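Local coordinates for protein probable enoyl-CoA hydratase/isomerase (Pseudomonas aeruginosa PAO1, PDB 5WYD) that probably acts as a hydro-lyase of the enoyl-CoA hydratase/isomerase (crotonase) family, with an implied role in the biosynthesis of diffusible signal factor, at residues R57-Y62 with D107-S112. The protein carries 1 engineered substitution. Residues are numbered along the deposited sequence; the frame is centred on the assembly and turned at random.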
loop_
_atom_site.group_PDB
_atom_site.type_symbol
_atom_site.label_atom_id
_atom_site.label_comp_id
_atom_site.label_asym_id
_atom_site.label_seq_id
_atom_site.Cartn_x
_atom_site.Cartn_y
_atom_site.Cartn_z
ATOM N N ARG A 57 -18.571 -24.473 -3.057
ATOM C CA ARG A 57 -19.000 -25.098 -4.295
ATOM C C ARG A 57 -20.519 -25.214 -4.386
ATOM O O ARG A 57 -21.087 -25.022 -5.466
ATOM C CB ARG A 57 -18.339 -26.456 -4.432
ATOM C CG ARG A 57 -16.836 -26.357 -4.556
ATOM C CD ARG A 57 -16.269 -27.703 -4.966
ATOM N NE ARG A 57 -14.815 -27.699 -4.990
ATOM C CZ ARG A 57 -14.057 -28.096 -3.970
ATOM N NH1 ARG A 57 -14.624 -28.524 -2.849
ATOM N NH2 ARG A 57 -12.733 -28.061 -4.066
ATOM N N ASP A 58 -21.195 -25.541 -3.284
ATOM C CA ASP A 58 -22.636 -25.723 -3.347
ATOM C C ASP A 58 -23.368 -24.401 -3.520
ATOM O O ASP A 58 -23.191 -23.478 -2.719
ATOM C CB ASP A 58 -23.132 -26.409 -2.091
ATOM C CG ASP A 58 -24.530 -26.891 -2.246
ATOM O OD1 ASP A 58 -25.194 -26.457 -3.212
ATOM O OD2 ASP A 58 -24.961 -27.728 -1.430
ATOM N N ASP A 59 -24.285 -24.345 -4.489
ATOM C CA ASP A 59 -25.042 -23.120 -4.727
ATOM C C ASP A 59 -26.318 -23.060 -3.914
ATOM O O ASP A 59 -26.984 -22.017 -3.904
ATOM C CB ASP A 59 -25.406 -22.982 -6.201
ATOM C CG ASP A 59 -24.196 -22.940 -7.080
ATOM O OD1 ASP A 59 -23.082 -23.053 -6.534
ATOM O OD2 ASP A 59 -24.346 -22.765 -8.303
ATOM N N ASP A 60 -26.643 -24.137 -3.207
ATOM C CA ASP A 60 -27.830 -24.261 -2.382
ATOM C C ASP A 60 -27.646 -23.629 -1.024
ATOM O O ASP A 60 -28.529 -23.734 -0.178
ATOM C CB ASP A 60 -28.186 -25.734 -2.201
ATOM C CG ASP A 60 -29.592 -25.928 -1.710
ATOM O OD1 ASP A 60 -30.384 -24.974 -1.844
ATOM O OD2 ASP A 60 -29.906 -27.027 -1.222
ATOM N N ILE A 61 -26.463 -23.147 -0.722
ATOM C CA ILE A 61 -26.213 -22.554 0.572
ATOM C C ILE A 61 -25.910 -21.077 0.425
ATOM O O ILE A 61 -24.960 -20.694 -0.269
ATOM C CB ILE A 61 -25.083 -23.266 1.297
ATOM C CG1 ILE A 61 -25.566 -24.674 1.561
ATOM C CG2 ILE A 61 -24.782 -22.493 2.550
ATOM C CD1 ILE A 61 -26.857 -24.687 2.364
ATOM N N TYR A 62 -26.702 -20.249 1.092
ATOM C CA TYR A 62 -26.462 -18.827 1.055
ATOM C C TYR A 62 -25.968 -18.276 2.370
ATOM O O TYR A 62 -25.458 -17.151 2.389
ATOM C CB TYR A 62 -27.724 -18.069 0.633
ATOM C CG TYR A 62 -28.403 -18.646 -0.572
ATOM C CD1 TYR A 62 -27.667 -19.071 -1.663
ATOM C CD2 TYR A 62 -29.785 -18.682 -0.660
ATOM C CE1 TYR A 62 -28.285 -19.574 -2.783
ATOM C CE2 TYR A 62 -30.413 -19.176 -1.785
ATOM C CZ TYR A 62 -29.654 -19.626 -2.851
ATOM O OH TYR A 62 -30.251 -20.126 -3.991
ATOM N N ASP A 107 -13.230 -16.234 4.027
ATOM C CA ASP A 107 -13.460 -16.155 2.602
ATOM C C ASP A 107 -14.703 -16.916 2.141
ATOM O O ASP A 107 -14.888 -17.081 0.932
ATOM C CB ASP A 107 -12.228 -16.661 1.866
ATOM C CG ASP A 107 -11.066 -15.730 2.008
ATOM O OD1 ASP A 107 -11.256 -14.610 2.524
ATOM O OD2 ASP A 107 -9.950 -16.126 1.622
ATOM N N PHE A 108 -15.541 -17.413 3.055
ATOM C CA PHE A 108 -16.744 -18.097 2.604
ATOM C C PHE A 108 -17.564 -17.122 1.767
ATOM O O PHE A 108 -17.770 -15.974 2.168
ATOM C CB PHE A 108 -17.539 -18.610 3.808
ATOM C CG PHE A 108 -18.914 -19.099 3.452
ATOM C CD1 PHE A 108 -19.102 -19.920 2.374
ATOM C CD2 PHE A 108 -20.004 -18.771 4.218
ATOM C CE1 PHE A 108 -20.366 -20.368 2.028
ATOM C CE2 PHE A 108 -21.270 -19.223 3.875
ATOM C CZ PHE A 108 -21.441 -20.016 2.788
ATOM N N ARG A 109 -18.006 -17.564 0.586
ATOM C CA ARG A 109 -18.717 -16.644 -0.304
ATOM C C ARG A 109 -20.014 -16.152 0.316
ATOM O O ARG A 109 -20.394 -14.993 0.136
ATOM C CB ARG A 109 -18.995 -17.292 -1.656
ATOM C CG ARG A 109 -19.749 -18.597 -1.639
ATOM C CD ARG A 109 -19.991 -19.037 -3.062
ATOM N NE ARG A 109 -20.865 -20.199 -3.096
ATOM C CZ ARG A 109 -21.389 -20.710 -4.202
ATOM N NH1 ARG A 109 -21.148 -20.155 -5.384
ATOM N NH2 ARG A 109 -22.173 -21.768 -4.116
ATOM N N GLY A 110 -20.739 -17.041 0.983
ATOM C CA GLY A 110 -21.929 -16.663 1.704
ATOM C C GLY A 110 -21.598 -16.017 3.027
ATOM O O GLY A 110 -20.449 -15.971 3.449
ATOM N N VAL A 111 -22.612 -15.401 3.629
ATOM C CA VAL A 111 -22.436 -14.773 4.930
ATOM C C VAL A 111 -22.260 -15.833 6.012
ATOM O O VAL A 111 -22.930 -16.871 6.027
ATOM C CB VAL A 111 -23.622 -13.849 5.247
ATOM C CG1 VAL A 111 -24.872 -14.655 5.291
ATOM C CG2 VAL A 111 -23.406 -13.164 6.571
ATOM N N SER A 112 -21.349 -15.572 6.927
ATOM C CA SER A 112 -21.064 -16.440 8.050
ATOM C C SER A 112 -21.494 -15.691 9.303
ATOM O O SER A 112 -21.179 -14.509 9.470
ATOM C CB SER A 112 -19.580 -16.835 8.087
ATOM O OG SER A 112 -18.703 -15.715 8.149
#
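The backbones approach most closely at Tyr62 and Gly110, CA to CA 5.1 Å, where the loop after helix 42-57 and the turn after helix 88-106 each run into a strand. One residue before Gly110, Arg109 reaches across to the other loop. Its CG sits between the backbone N and carbonyl carbon (chi1 56°), and the chain then runs extended to the guanidinium. There Arg109 NH2 forms a salt bridge with Asp59 OD1 at 2.9 Å, a nearly straight bond (171°) lying close to the guanidinium plane but reaching OD1 on its anti side, well out of the carboxylate plane. Arg109 NH2 also lies 2.4 Å from the backbone carbonyl O of Asp58, the first residue past helix 42-57, in a bent contact too short to be taken at face value. Asp58 in turn closes an Asx turn, its OD1 accepting from Asp60 N at 2.7 Å. In the crotonase fold these are two successive helix-to-strand connections, leading into the neighbouring parallel strands 63-68 and 111-116. A separate apolar contact joins Ile61 CG2 to the edge of the Phe108 ring at CZ, 4.2 Å away, the side chains crossing at about a right angle. One face of that ring is covered by Gly110 N, 3.3 Å above its centre, while Ile52 and Leu55 of helix 42-57 also pack on Phe108.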